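Local coordinates for probable zinc protease PqqL (PDB 6OFT), which is probably a periplasmic zinc metalloendopeptidase of the M16 family, of which this chain is the first half, at residues P4-L9 against L396-T401; M21-A26 against A374-R379; Q31-L36 against Q99-T104; W35-T40 against N198-V203. All blocks are in the same frame, centred on the assembly; numbering follows the deposited sequence.

Contact 1. Residues P4-L9 against L396-T401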
loop_
_atom_site.group_PDB
_atom_site.type_symbol
_atom_site.label_atom_id
_atom_site.label_comp_id
_atom_site.label_asym_id
_atom_site.label_seq_id
_atom_site.Cartn_x
_atom_site.Cartn_y
_atom_site.Cartn_z
ATOM N N PRO A 4 -16.517 10.794 10.666
ATOM C CA PRO A 4 -15.919 10.744 12.017
ATOM C C PRO A 4 -14.887 9.627 12.150
ATOM O O PRO A 4 -14.995 8.596 11.474
ATOM C CB PRO A 4 -17.129 10.476 12.926
ATOM C CG PRO A 4 -18.068 9.674 12.069
ATOM C CD PRO A 4 -17.878 10.213 10.655
ATOM N N GLN A 5 -13.881 9.836 13.014
ATOM C CA GLN A 5 -12.888 8.801 13.278
ATOM C C GLN A 5 -13.418 7.955 14.440
ATOM O O GLN A 5 -14.287 8.409 15.195
ATOM C CB GLN A 5 -11.470 9.381 13.552
ATOM C CG GLN A 5 -11.349 10.225 14.834
ATOM C CD GLN A 5 -9.970 10.808 15.105
ATOM O OE1 GLN A 5 -9.178 11.115 14.190
ATOM N NE2 GLN A 5 -9.673 11.008 16.390
ATOM N N ASP A 6 -12.926 6.713 14.551
ATOM C CA ASP A 6 -13.276 5.759 15.597
ATOM C C ASP A 6 -13.241 6.443 16.950
ATOM O O ASP A 6 -12.244 7.050 17.350
ATOM C CB ASP A 6 -12.285 4.573 15.559
ATOM C CG ASP A 6 -12.600 3.405 16.480
ATOM O OD1 ASP A 6 -12.314 2.267 16.100
ATOM O OD2 ASP A 6 -13.144 3.632 17.575
ATOM N N GLU A 7 -14.366 6.356 17.623
ATOM C CA GLU A 7 -14.690 6.839 18.941
ATOM C C GLU A 7 -13.583 6.555 19.993
ATOM O O GLU A 7 -13.302 7.413 20.837
ATOM C CB GLU A 7 -15.966 6.077 19.295
ATOM C CG GLU A 7 -16.710 6.618 20.439
ATOM C CD GLU A 7 -16.491 5.789 21.670
ATOM O OE1 GLU A 7 -16.465 4.537 21.606
ATOM O OE2 GLU A 7 -16.352 6.430 22.721
ATOM N N LYS A 8 -12.971 5.348 19.928
ATOM C CA LYS A 8 -11.894 4.877 20.819
ATOM C C LYS A 8 -10.494 5.426 20.457
ATOM O O LYS A 8 -9.554 5.277 21.246
ATOM C CB LYS A 8 -11.855 3.334 20.845
ATOM C CG LYS A 8 -13.127 2.677 21.393
ATOM C CD LYS A 8 -12.830 1.279 21.910
ATOM C CE LYS A 8 -13.362 0.173 21.038
ATOM N NZ LYS A 8 -14.817 -0.035 21.234
ATOM N N LEU A 9 -10.343 6.030 19.262
ATOM C CA LEU A 9 -9.057 6.575 18.837
ATOM C C LEU A 9 -8.739 7.896 19.544
ATOM O O LEU A 9 -9.584 8.796 19.606
ATOM C CB LEU A 9 -8.986 6.740 17.305
ATOM C CG LEU A 9 -7.683 7.285 16.724
ATOM C CD1 LEU A 9 -6.533 6.289 16.890
ATOM C CD2 LEU A 9 -7.861 7.652 15.256
ATOM N N LEU A 396 -11.959 5.076 10.321
ATOM C CA LEU A 396 -13.336 4.665 10.649
ATOM C C LEU A 396 -13.363 3.433 11.528
ATOM O O LEU A 396 -12.569 2.514 11.331
ATOM C CB LEU A 396 -14.158 4.396 9.366
ATOM C CG LEU A 396 -14.182 5.482 8.256
ATOM C CD1 LEU A 396 -14.924 4.985 7.027
ATOM C CD2 LEU A 396 -14.803 6.787 8.741
ATOM N N SER A 397 -14.279 3.402 12.497
ATOM C CA SER A 397 -14.430 2.233 13.357
ATOM C C SER A 397 -15.191 1.160 12.565
ATOM O O SER A 397 -15.909 1.528 11.621
ATOM C CB SER A 397 -15.267 2.608 14.577
ATOM O OG SER A 397 -16.578 3.014 14.217
ATOM N N PRO A 398 -15.149 -0.138 12.977
ATOM C CA PRO A 398 -16.008 -1.147 12.324
ATOM C C PRO A 398 -17.496 -0.750 12.319
ATOM O O PRO A 398 -18.183 -0.992 11.325
ATOM C CB PRO A 398 -15.784 -2.411 13.178
ATOM C CG PRO A 398 -14.424 -2.217 13.763
ATOM C CD PRO A 398 -14.339 -0.752 14.056
ATOM N N GLU A 399 -17.981 -0.120 13.409
ATOM C CA GLU A 399 -19.373 0.342 13.535
ATOM C C GLU A 399 -19.695 1.462 12.528
ATOM O O GLU A 399 -20.703 1.361 11.832
ATOM C CB GLU A 399 -19.666 0.762 14.987
ATOM C CG GLU A 399 -21.057 1.315 15.262
ATOM C CD GLU A 399 -22.269 0.443 14.996
ATOM O OE1 GLU A 399 -22.146 -0.802 14.971
ATOM O OE2 GLU A 399 -23.361 1.025 14.815
ATOM N N GLU A 400 -18.823 2.491 12.412
ATOM C CA GLU A 400 -19.026 3.562 11.426
ATOM C C GLU A 400 -18.996 3.012 10.005
ATOM O O GLU A 400 -19.833 3.406 9.188
ATOM C CB GLU A 400 -17.997 4.694 11.593
ATOM C CG GLU A 400 -18.045 5.786 10.529
ATOM C CD GLU A 400 -19.263 6.694 10.443
ATOM O OE1 GLU A 400 -19.245 7.625 9.606
ATOM O OE2 GLU A 400 -20.236 6.486 11.199
ATOM N N THR A 401 -18.034 2.102 9.704
ATOM C CA THR A 401 -17.897 1.475 8.379
ATOM C C THR A 401 -19.199 0.752 8.022
ATOM O O THR A 401 -19.717 0.937 6.928
ATOM C CB THR A 401 -16.664 0.557 8.338
ATOM O OG1 THR A 401 -15.516 1.318 8.702
ATOM C CG2 THR A 401 -16.433 -0.053 6.976
HETATM O O HOH W 1 -15.603 6.249 12.881
HETATM O O HOH W 2 -17.031 4.773 16.525
#
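Asp6 and Ser397 meet by van der Waals packing: the carboxylate of Asp6 lies against the methylene of Ser397, with OD1 3.3 Å from CB. OD1 is also hydrogen-bonded to Tyr23 OH, which approaches from the side turned away from the serine. Beside this pair, the ring of Pro4 crosses the bent side chain of Glu400 at about a right angle, its CD 3.1 Å from OE1. A methyl of Leu396 (CD2) touches the carbonyl oxygen of Pro4.

Polar links between the two segments run through water. One water donates to Pro4 O at 2.8 Å and accepts from Ser397 N; a second accepts from Glu7 N and hydrogen-bonds to Ser397 OG.

Each segment is also fixed by its own side-chain bonds. Asp6 OD2 accepts from Lys8 N (2.9 Å) on the anti side of the carboxylate. Ser397 OG, placed by a chi1 of 62° between its backbone N and carbonyl carbon, accepts from Glu400 N at 2.9 Å in a nearly straight bond. The contact thus sets an Asx turn, within a type I beta turn leading into strand 10-13, against a serine N-cap that starts helix 398-408.

Contact 2. Residues M21-A26 against A374-R379. With PO4 (phosphate ion), chain D.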
loop_
_atom_site.group_PDB
_atom_site.type_symbol
_atom_site.label_atom_id
_atom_site.label_comp_id
_atom_site.label_asym_id
_atom_site.label_seq_id
_atom_site.Cartn_x
_atom_site.Cartn_y
_atom_site.Cartn_z
ATOM N N MET A 21 -1.251 9.108 17.934
ATOM C CA MET A 21 -2.474 8.343 17.711
ATOM C C MET A 21 -2.398 7.153 18.620
ATOM O O MET A 21 -1.417 6.404 18.576
ATOM C CB MET A 21 -2.617 7.882 16.252
ATOM C CG MET A 21 -2.516 8.991 15.241
ATOM S SD MET A 21 -2.896 8.364 13.609
ATOM C CE MET A 21 -4.377 9.281 13.278
ATOM N N ILE A 22 -3.386 7.021 19.497
ATOM C CA ILE A 22 -3.467 5.927 20.470
ATOM C C ILE A 22 -4.758 5.151 20.264
ATOM O O ILE A 22 -5.844 5.736 20.212
ATOM C CB ILE A 22 -3.323 6.422 21.935
ATOM C CG1 ILE A 22 -1.983 7.189 22.147
ATOM C CG2 ILE A 22 -3.480 5.244 22.939
ATOM C CD1 ILE A 22 -2.037 8.150 23.289
ATOM N N TYR A 23 -4.636 3.819 20.172
ATOM C CA TYR A 23 -5.789 2.958 19.980
ATOM C C TYR A 23 -5.692 1.754 20.895
ATOM O O TYR A 23 -4.710 1.015 20.800
ATOM C CB TYR A 23 -5.949 2.538 18.506
ATOM C CG TYR A 23 -7.326 1.976 18.217
ATOM C CD1 TYR A 23 -8.397 2.815 17.921
ATOM C CD2 TYR A 23 -7.572 0.610 18.291
ATOM C CE1 TYR A 23 -9.678 2.310 17.715
ATOM C CE2 TYR A 23 -8.850 0.089 18.077
ATOM C CZ TYR A 23 -9.901 0.944 17.783
ATOM O OH TYR A 23 -11.160 0.438 17.565
ATOM N N PRO A 24 -6.699 1.527 21.781
ATOM C CA PRO A 24 -6.633 0.351 22.671
ATOM C C PRO A 24 -6.960 -0.938 21.938
ATOM O O PRO A 24 -7.832 -0.943 21.075
ATOM C CB PRO A 24 -7.681 0.660 23.746
ATOM C CG PRO A 24 -8.654 1.577 23.068
ATOM C CD PRO A 24 -7.937 2.319 22.006
ATOM N N HIS A 25 -6.257 -2.026 22.277
ATOM C CA HIS A 25 -6.490 -3.350 21.701
ATOM C C HIS A 25 -5.937 -4.412 22.640
ATOM O O HIS A 25 -4.863 -4.225 23.186
ATOM C CB HIS A 25 -5.906 -3.484 20.281
ATOM C CG HIS A 25 -6.526 -4.615 19.507
ATOM N ND1 HIS A 25 -7.875 -4.640 19.236
ATOM C CD2 HIS A 25 -5.963 -5.737 18.999
ATOM C CE1 HIS A 25 -8.096 -5.749 18.557
ATOM N NE2 HIS A 25 -6.980 -6.451 18.401
ATOM N N ALA A 26 -6.662 -5.501 22.857
ATOM C CA ALA A 26 -6.199 -6.535 23.797
ATOM C C ALA A 26 -6.186 -7.933 23.163
ATOM O O ALA A 26 -6.576 -8.914 23.790
ATOM C CB ALA A 26 -7.058 -6.512 25.065
ATOM N N ALA A 374 -12.869 -6.947 18.777
ATOM C CA ALA A 374 -11.881 -7.147 19.846
ATOM C C ALA A 374 -10.780 -8.160 19.459
ATOM O O ALA A 374 -9.683 -8.109 20.013
ATOM C CB ALA A 374 -12.577 -7.575 21.134
ATOM N N GLU A 375 -11.062 -9.026 18.470
ATOM C CA GLU A 375 -10.160 -10.081 17.996
ATOM C C GLU A 375 -9.386 -9.742 16.717
ATOM O O GLU A 375 -8.756 -10.629 16.140
ATOM C CB GLU A 375 -10.928 -11.415 17.830
ATOM C CG GLU A 375 -11.229 -12.122 19.146
ATOM C CD GLU A 375 -12.242 -11.452 20.053
ATOM O OE1 GLU A 375 -13.264 -10.940 19.540
ATOM O OE2 GLU A 375 -12.006 -11.433 21.283
ATOM N N ARG A 376 -9.391 -8.472 16.295
ATOM C CA ARG A 376 -8.650 -8.048 15.100
ATOM C C ARG A 376 -7.146 -8.298 15.245
ATOM O O ARG A 376 -6.611 -8.216 16.347
ATOM C CB ARG A 376 -8.865 -6.556 14.821
ATOM C CG ARG A 376 -10.228 -6.222 14.253
ATOM C CD ARG A 376 -10.388 -4.716 14.119
ATOM N NE ARG A 376 -10.583 -4.058 15.413
ATOM C CZ ARG A 376 -10.817 -2.759 15.565
ATOM N NH1 ARG A 376 -10.891 -1.961 14.503
ATOM N NH2 ARG A 376 -10.963 -2.243 16.777
ATOM N N ASP A 377 -6.473 -8.600 14.129
ATOM C CA ASP A 377 -5.028 -8.797 14.089
ATOM C C ASP A 377 -4.372 -7.462 14.442
ATOM O O ASP A 377 -4.702 -6.440 13.828
ATOM C CB ASP A 377 -4.594 -9.245 12.683
ATOM C CG ASP A 377 -3.099 -9.393 12.552
ATOM O OD1 ASP A 377 -2.552 -10.365 13.103
ATOM O OD2 ASP A 377 -2.475 -8.515 11.937
ATOM N N LEU A 378 -3.503 -7.461 15.468
ATOM C CA LEU A 378 -2.832 -6.258 15.967
ATOM C C LEU A 378 -2.029 -5.535 14.886
ATOM O O LEU A 378 -2.187 -4.318 14.694
ATOM C CB LEU A 378 -1.966 -6.590 17.200
ATOM C CG LEU A 378 -1.217 -5.418 17.861
ATOM C CD1 LEU A 378 -2.178 -4.361 18.402
ATOM C CD2 LEU A 378 -0.287 -5.913 18.943
ATOM N N ARG A 379 -1.185 -6.294 14.171
ATOM C CA ARG A 379 -0.347 -5.799 13.074
ATOM C C ARG A 379 -1.181 -5.088 11.978
ATOM O O ARG A 379 -0.872 -3.950 11.618
ATOM C CB ARG A 379 0.488 -6.961 12.494
ATOM C CG ARG A 379 1.231 -6.593 11.209
ATOM C CD ARG A 379 2.626 -7.166 11.114
ATOM N NE ARG A 379 3.459 -6.309 10.264
ATOM C CZ ARG A 379 4.268 -5.354 10.718
ATOM N NH1 ARG A 379 4.394 -5.144 12.025
ATOM N NH2 ARG A 379 4.973 -4.617 9.870
HETATM P P PO4 D . -10.896 -2.922 20.552
HETATM O O1 PO4 D . -10.045 -3.140 19.286
HETATM O O2 PO4 D . -12.441 -2.967 20.136
HETATM O O3 PO4 D . -10.612 -4.047 21.656
HETATM O O4 PO4 D . -10.541 -1.476 21.136
HETATM O O HOH W 3 -9.212 -6.308 22.064
#
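The imidazole of His25 and the guanidinium of Arg376 converge on one phosphate oxygen while each also holds a second partner. His25 ND1 donates to phosphate O1 at 2.6 Å, and on the other side of the ring NE2 donates to the carbonyl oxygen of Arg376 at 2.7 Å. The acceptor of this second bond sits somewhat out of the ring plane. A chi1 of -160°, which sets CG anti to the backbone N, extends the ring from the end of strand 19-24 toward the turn before helix 378-391, where its CD2 passes Leu378 CD1 at 4.1 Å.

Arg376 bends at chi3 (-74°), and its NH2 reaches both phosphate O1 and Tyr23 OH, each at 2.8 Å. The hydroxyl lies in the guanidinium plane, yet the phenol ring stands almost perpendicular to that plane. Tyr23 OH is also bonded to Asp6, and Arg376 NE to Gln373 O. A water joins Ala26 N, Ala374 O and phosphate O3.

Replacing His25 by an alanine is likely to leave the carbonyl of Arg376 without this donor and the phosphate without one of its hydrogen-bond donors. Two side-chain donors on a single oxygen, with Gln373 NE2 also binding the ion, make a small anion site; the phosphate probably comes from the crystallisation liquor. With an acceptor at both ring nitrogens, His25 is probably doubly protonated, the phosphate offsetting the nearby arginine charge.

Contact 3. Residues Q31-L36 against Q99-T104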
loop_
_atom_site.group_PDB
_atom_site.type_symbol
_atom_site.label_atom_id
_atom_site.label_comp_id
_atom_site.label_asym_id
_atom_site.label_seq_id
_atom_site.Cartn_x
_atom_site.Cartn_y
_atom_site.Cartn_z
ATOM N N GLN A 31 0.100 -6.766 24.989
ATOM C CA GLN A 31 0.986 -6.470 23.883
ATOM C C GLN A 31 0.676 -5.070 23.370
ATOM O O GLN A 31 -0.475 -4.650 23.395
ATOM C CB GLN A 31 0.862 -7.511 22.753
ATOM C CG GLN A 31 2.039 -7.467 21.741
ATOM C CD GLN A 31 3.348 -8.041 22.253
ATOM O OE1 GLN A 31 3.416 -8.700 23.292
ATOM N NE2 GLN A 31 4.424 -7.825 21.518
ATOM N N VAL A 32 1.719 -4.346 22.933
ATOM C CA VAL A 32 1.610 -3.005 22.367
ATOM C C VAL A 32 2.575 -2.846 21.188
ATOM O O VAL A 32 3.673 -3.391 21.204
ATOM C CB VAL A 32 1.819 -1.896 23.446
ATOM C CG1 VAL A 32 3.264 -1.857 23.951
ATOM C CG2 VAL A 32 1.385 -0.524 22.930
ATOM N N ASN A 33 2.143 -2.101 20.171
ATOM C CA ASN A 33 2.939 -1.703 19.031
ATOM C C ASN A 33 3.227 -0.234 19.227
ATOM O O ASN A 33 2.327 0.544 19.582
ATOM C CB ASN A 33 2.198 -1.927 17.718
ATOM C CG ASN A 33 2.271 -3.335 17.205
ATOM O OD1 ASN A 33 2.973 -4.195 17.747
ATOM N ND2 ASN A 33 1.515 -3.605 16.160
ATOM N N LEU A 34 4.502 0.124 19.093
ATOM C CA LEU A 34 4.974 1.504 19.194
ATOM C C LEU A 34 5.664 1.777 17.877
ATOM O O LEU A 34 6.656 1.112 17.556
ATOM C CB LEU A 34 5.940 1.705 20.383
ATOM C CG LEU A 34 5.448 1.322 21.789
ATOM C CD1 LEU A 34 6.569 1.477 22.796
ATOM C CD2 LEU A 34 4.233 2.171 22.229
ATOM N N TRP A 35 5.060 2.648 17.050
ATOM C CA TRP A 35 5.596 2.976 15.736
ATOM C C TRP A 35 5.853 4.458 15.628
ATOM O O TRP A 35 4.953 5.258 15.912
ATOM C CB TRP A 35 4.616 2.594 14.594
ATOM C CG TRP A 35 4.397 1.133 14.292
ATOM C CD1 TRP A 35 4.686 0.056 15.090
ATOM C CD2 TRP A 35 3.729 0.610 13.138
ATOM N NE1 TRP A 35 4.297 -1.110 14.468
ATOM C CE2 TRP A 35 3.697 -0.800 13.272
ATOM C CE3 TRP A 35 3.142 1.199 12.000
ATOM C CZ2 TRP A 35 3.073 -1.628 12.326
ATOM C CZ3 TRP A 35 2.566 0.373 11.038
ATOM C CH2 TRP A 35 2.547 -1.022 11.199
ATOM N N LEU A 36 7.053 4.830 15.147
ATOM C CA LEU A 36 7.394 6.214 14.867
ATOM C C LEU A 36 7.319 6.371 13.345
ATOM O O LEU A 36 8.063 5.717 12.595
ATOM C CB LEU A 36 8.781 6.616 15.408
ATOM C CG LEU A 36 9.253 8.033 14.998
ATOM C CD1 LEU A 36 8.305 9.142 15.572
ATOM C CD2 LEU A 36 10.727 8.263 15.391
ATOM N N GLN A 99 9.470 0.539 14.003
ATOM C CA GLN A 99 8.491 -0.313 14.683
ATOM C C GLN A 99 9.063 -1.159 15.799
ATOM O O GLN A 99 10.096 -1.809 15.623
ATOM C CB GLN A 99 7.777 -1.235 13.649
ATOM C CG GLN A 99 7.217 -0.507 12.396
ATOM C CD GLN A 99 6.873 -1.434 11.240
ATOM O OE1 GLN A 99 7.559 -2.418 10.972
ATOM N NE2 GLN A 99 5.809 -1.128 10.506
ATOM N N VAL A 100 8.381 -1.135 16.963
ATOM C CA VAL A 100 8.717 -1.967 18.114
ATOM C C VAL A 100 7.392 -2.562 18.671
ATOM O O VAL A 100 6.423 -1.834 18.878
ATOM C CB VAL A 100 9.541 -1.253 19.228
ATOM C CG1 VAL A 100 9.908 -2.228 20.357
ATOM C CG2 VAL A 100 10.802 -0.583 18.676
ATOM N N SER A 101 7.374 -3.878 18.899
ATOM C CA SER A 101 6.276 -4.605 19.524
ATOM C C SER A 101 6.871 -5.245 20.775
ATOM O O SER A 101 7.890 -5.930 20.684
ATOM C CB SER A 101 5.741 -5.697 18.599
ATOM O OG SER A 101 4.551 -6.257 19.143
ATOM N N LEU A 102 6.280 -4.982 21.943
ATOM C CA LEU A 102 6.790 -5.532 23.195
ATOM C C LEU A 102 5.652 -5.735 24.197
ATOM O O LEU A 102 4.589 -5.134 24.013
ATOM C CB LEU A 102 7.897 -4.603 23.786
ATOM C CG LEU A 102 7.475 -3.326 24.537
ATOM C CD1 LEU A 102 8.559 -2.891 25.491
ATOM C CD2 LEU A 102 7.134 -2.179 23.582
ATOM N N PRO A 103 5.854 -6.519 25.290
ATOM C CA PRO A 103 4.800 -6.619 26.312
ATOM C C PRO A 103 4.602 -5.287 27.050
ATOM O O PRO A 103 5.511 -4.456 27.081
ATOM C CB PRO A 103 5.347 -7.677 27.286
ATOM C CG PRO A 103 6.488 -8.334 26.582
ATOM C CD PRO A 103 7.048 -7.292 25.683
ATOM N N THR A 104 3.431 -5.096 27.673
ATOM C CA THR A 104 3.145 -3.887 28.453
ATOM C C THR A 104 3.419 -4.129 29.951
ATOM O O THR A 104 3.379 -3.181 30.735
ATOM C CB THR A 104 1.679 -3.477 28.296
ATOM O OG1 THR A 104 0.853 -4.566 28.700
ATOM C CG2 THR A 104 1.330 -3.059 26.894
#
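Trp35 carries the side chain of Gln99 over one face of its indole. The two lie side by side and point the same way: Gln99 CG sits 3.5 Å from the centroid of the five-membered ring, almost on its normal, in a CH-pi contact, while NE2 reaches over the six-membered ring to within 3.3 Å of CZ2. The amide is not flat on the indole, the planes being 42° apart. A serine in place of Trp35 would probably strip Gln99 of the surface on which its methylenes rest and set its amide free to turn.

On the same face, Ser101 OG links two amides. It donates to Asn33 OD1 at 2.9 Å, almost in line with the side-chain carbonyl, and accepts from Gln31 NE2 at 2.8 Å, within that amide's plane. A bend at chi2 (74°) brings the Gln31 amide back over the neighbouring strand.

The reverse face is apolar. Leu102 CD2 touches both Leu34 CD1, 3.8 Å away, and Val32 CG1, and Val32 also packs on Thr104 CG2. Four backbone hydrogen bonds pair Val32 with Leu102 and Leu34 with Val100, joining the strands antiparallel at 161°.

Strand 31-38 runs between 96-103 and, on its other side, 199-205. Helix 378-391 packs on the Trp35 and Asn33 face, where Thr382 binds Asn33 ND2, and helix 107-122 covers Leu34 and Leu36 through Val113 and Phe117.

Contact 4. Residues W35-T40 against N198-V203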
loop_
_atom_site.group_PDB
_atom_site.type_symbol
_atom_site.label_atom_id
_atom_site.label_comp_id
_atom_site.label_asym_id
_atom_site.label_seq_id
_atom_site.Cartn_x
_atom_site.Cartn_y
_atom_site.Cartn_z
ATOM N N TRP A 35 5.060 2.648 17.050
ATOM C CA TRP A 35 5.596 2.976 15.736
ATOM C C TRP A 35 5.853 4.458 15.628
ATOM O O TRP A 35 4.953 5.258 15.912
ATOM C CB TRP A 35 4.616 2.594 14.594
ATOM C CG TRP A 35 4.397 1.133 14.292
ATOM C CD1 TRP A 35 4.686 0.056 15.090
ATOM C CD2 TRP A 35 3.729 0.610 13.138
ATOM N NE1 TRP A 35 4.297 -1.110 14.468
ATOM C CE2 TRP A 35 3.697 -0.800 13.272
ATOM C CE3 TRP A 35 3.142 1.199 12.000
ATOM C CZ2 TRP A 35 3.073 -1.628 12.326
ATOM C CZ3 TRP A 35 2.566 0.373 11.038
ATOM C CH2 TRP A 35 2.547 -1.022 11.199
ATOM N N LEU A 36 7.053 4.830 15.147
ATOM C CA LEU A 36 7.394 6.214 14.867
ATOM C C LEU A 36 7.319 6.371 13.345
ATOM O O LEU A 36 8.063 5.717 12.595
ATOM C CB LEU A 36 8.781 6.616 15.408
ATOM C CG LEU A 36 9.253 8.033 14.998
ATOM C CD1 LEU A 36 8.305 9.142 15.572
ATOM C CD2 LEU A 36 10.727 8.263 15.391
ATOM N N GLN A 37 6.413 7.243 12.899
ATOM C CA GLN A 37 6.169 7.479 11.489
ATOM C C GLN A 37 6.680 8.840 11.027
ATOM O O GLN A 37 6.185 9.874 11.460
ATOM C CB GLN A 37 4.660 7.281 11.186
ATOM C CG GLN A 37 4.202 7.695 9.779
ATOM C CD GLN A 37 2.706 7.652 9.699
ATOM O OE1 GLN A 37 2.003 8.386 10.397
ATOM N NE2 GLN A 37 2.182 6.776 8.871
ATOM N N ILE A 38 7.665 8.823 10.119
ATOM C CA ILE A 38 8.222 10.028 9.508
ATOM C C ILE A 38 7.430 10.183 8.231
ATOM O O ILE A 38 7.433 9.265 7.418
ATOM C CB ILE A 38 9.760 9.922 9.219
ATOM C CG1 ILE A 38 10.565 9.275 10.402
ATOM C CG2 ILE A 38 10.346 11.270 8.780
ATOM C CD1 ILE A 38 10.506 9.916 11.794
ATOM N N HIS A 39 6.797 11.341 8.024
ATOM C CA HIS A 39 5.957 11.567 6.840
ATOM C C HIS A 39 6.756 11.923 5.584
ATOM O O HIS A 39 6.284 12.711 4.740
ATOM C CB HIS A 39 4.871 12.608 7.141
ATOM C CG HIS A 39 3.880 12.155 8.172
ATOM N ND1 HIS A 39 2.614 11.739 7.815
ATOM C CD2 HIS A 39 4.001 12.084 9.519
ATOM C CE1 HIS A 39 2.001 11.426 8.949
ATOM N NE2 HIS A 39 2.799 11.619 10.001
ATOM N N THR A 40 7.970 11.331 5.463
ATOM C CA THR A 40 8.886 11.541 4.344
ATOM C C THR A 40 9.565 10.219 4.021
ATOM O O THR A 40 10.075 9.545 4.929
ATOM C CB THR A 40 9.958 12.602 4.688
ATOM O OG1 THR A 40 9.344 13.842 5.014
ATOM C CG2 THR A 40 10.993 12.803 3.554
ATOM N N ASN A 198 6.746 16.798 11.421
ATOM C CA ASN A 198 6.696 15.847 10.323
ATOM C C ASN A 198 6.645 14.424 10.917
ATOM O O ASN A 198 6.872 13.444 10.201
ATOM C CB ASN A 198 7.930 16.042 9.399
ATOM C CG ASN A 198 7.829 15.347 8.065
ATOM O OD1 ASN A 198 6.767 15.305 7.437
ATOM N ND2 ASN A 198 8.928 14.771 7.609
ATOM N N MET A 199 6.304 14.311 12.223
ATOM C CA MET A 199 6.256 13.017 12.918
ATOM C C MET A 199 4.941 12.713 13.605
ATOM O O MET A 199 4.310 13.600 14.181
ATOM C CB MET A 199 7.357 12.918 13.984
ATOM C CG MET A 199 8.741 12.843 13.437
ATOM S SD MET A 199 9.877 13.031 14.812
ATOM C CE MET A 199 11.404 12.995 13.937
ATOM N N THR A 200 4.564 11.426 13.565
ATOM C CA THR A 200 3.405 10.876 14.248
ATOM C C THR A 200 3.880 9.640 14.997
ATOM O O THR A 200 4.479 8.750 14.388
ATOM C CB THR A 200 2.262 10.553 13.277
ATOM O OG1 THR A 200 1.889 11.750 12.583
ATOM C CG2 THR A 200 1.052 9.971 13.990
ATOM N N PHE A 201 3.662 9.619 16.322
ATOM C CA PHE A 201 3.982 8.468 17.159
ATOM C C PHE A 201 2.666 7.679 17.343
ATOM O O PHE A 201 1.669 8.250 17.793
ATOM C CB PHE A 201 4.594 8.898 18.523
ATOM C CG PHE A 201 5.185 7.705 19.238
ATOM C CD1 PHE A 201 6.383 7.147 18.816
ATOM C CD2 PHE A 201 4.518 7.112 20.305
ATOM C CE1 PHE A 201 6.896 6.000 19.431
ATOM C CE2 PHE A 201 5.046 5.981 20.931
ATOM C CZ PHE A 201 6.230 5.432 20.483
ATOM N N ILE A 202 2.655 6.391 16.948
ATOM C CA ILE A 202 1.470 5.518 16.977
ATOM C C ILE A 202 1.565 4.436 18.071
ATOM O O ILE A 202 2.513 3.664 18.088
ATOM C CB ILE A 202 1.222 4.928 15.553
ATOM C CG1 ILE A 202 1.060 6.056 14.495
ATOM C CG2 ILE A 202 0.027 3.954 15.527
ATOM C CD1 ILE A 202 1.194 5.603 13.047
ATOM N N VAL A 203 0.569 4.392 18.971
ATOM C CA VAL A 203 0.491 3.416 20.076
ATOM C C VAL A 203 -0.773 2.567 19.862
ATOM O O VAL A 203 -1.867 3.105 19.912
ATOM C CB VAL A 203 0.493 4.132 21.472
ATOM C CG1 VAL A 203 0.342 3.138 22.624
ATOM C CG2 VAL A 203 1.744 4.988 21.669
#
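Leu36 and Ile38 on one strand, Met199 and Phe201 on the other, pack side by side on one face of the mixed beta sheet of the M16 peptidase fold, in which 31-38 and 199-205 run antiparallel as neighbours. Ile38 and Met199 point the same way, CD1 of the isoleucine reaching 3.8 Å from Met199 CG and also touching the terminal methyl. Leu36 touches both of its counterparts: CD1 leans on Met199 CB, and CB rests 4.2 Å from Phe201 CD1. Helix 107-122 closes over this apolar row, with Phe117 meeting the Phe201 ring edge-to-face.

The other face alternates bulk with polar groups. Trp35 and Ile202 abut at their CB atoms. The extended side chain of Gln37 runs beside Thr200, and its OE1, bonded to Ser389, settles in the notch between Thr200 CB and Ile202 CD1. Beyond it comes His39, whose ring has Gln37 CG over one face, offset toward the rim, and turns its edge to Asn198 O and Thr200 OG1. Five backbone hydrogen bonds, the last from His39 N to Asn198 O, hold this register.

Where the strands end, Asn198 swings its amide across Thr40, CG anti to the backbone N (chi1 -166°), so that ND2 donates to Thr40 OG1 at 2.8 Å; Asn231 binds both of these residues. The side chain of Ile38 is about 8 Å from that of Glu57, the predicted proton acceptor. At the tip of the His39 ring, NE2 and Thr200 OG1 share a hydrogen bond of 2.7 Å.

Overall arrangement
From the N terminus, the chain enters contact 1 before strand 10-13, and its partner at 396-401 closes the widest loop. Contact 2 follows at the end of strand 19-24 and closes a smaller loop within it, the two meeting where Asp6 bonds Tyr23. Contacts 3 and 4 both start on strand 31-38, sharing Trp35 and Leu36; contact 3 closes first, at 99-104, and contact 4 later, at 198-203, both inside the span of contact 2. Together contacts 3 and 4 join three neighbouring strands of the six-stranded sheet, strand 199-205 then pairing with 19-24. Contacts 1 and 2 tie the sheet edge formed by strands 10-13 and 19-24 to helices 378-391 and 398-408.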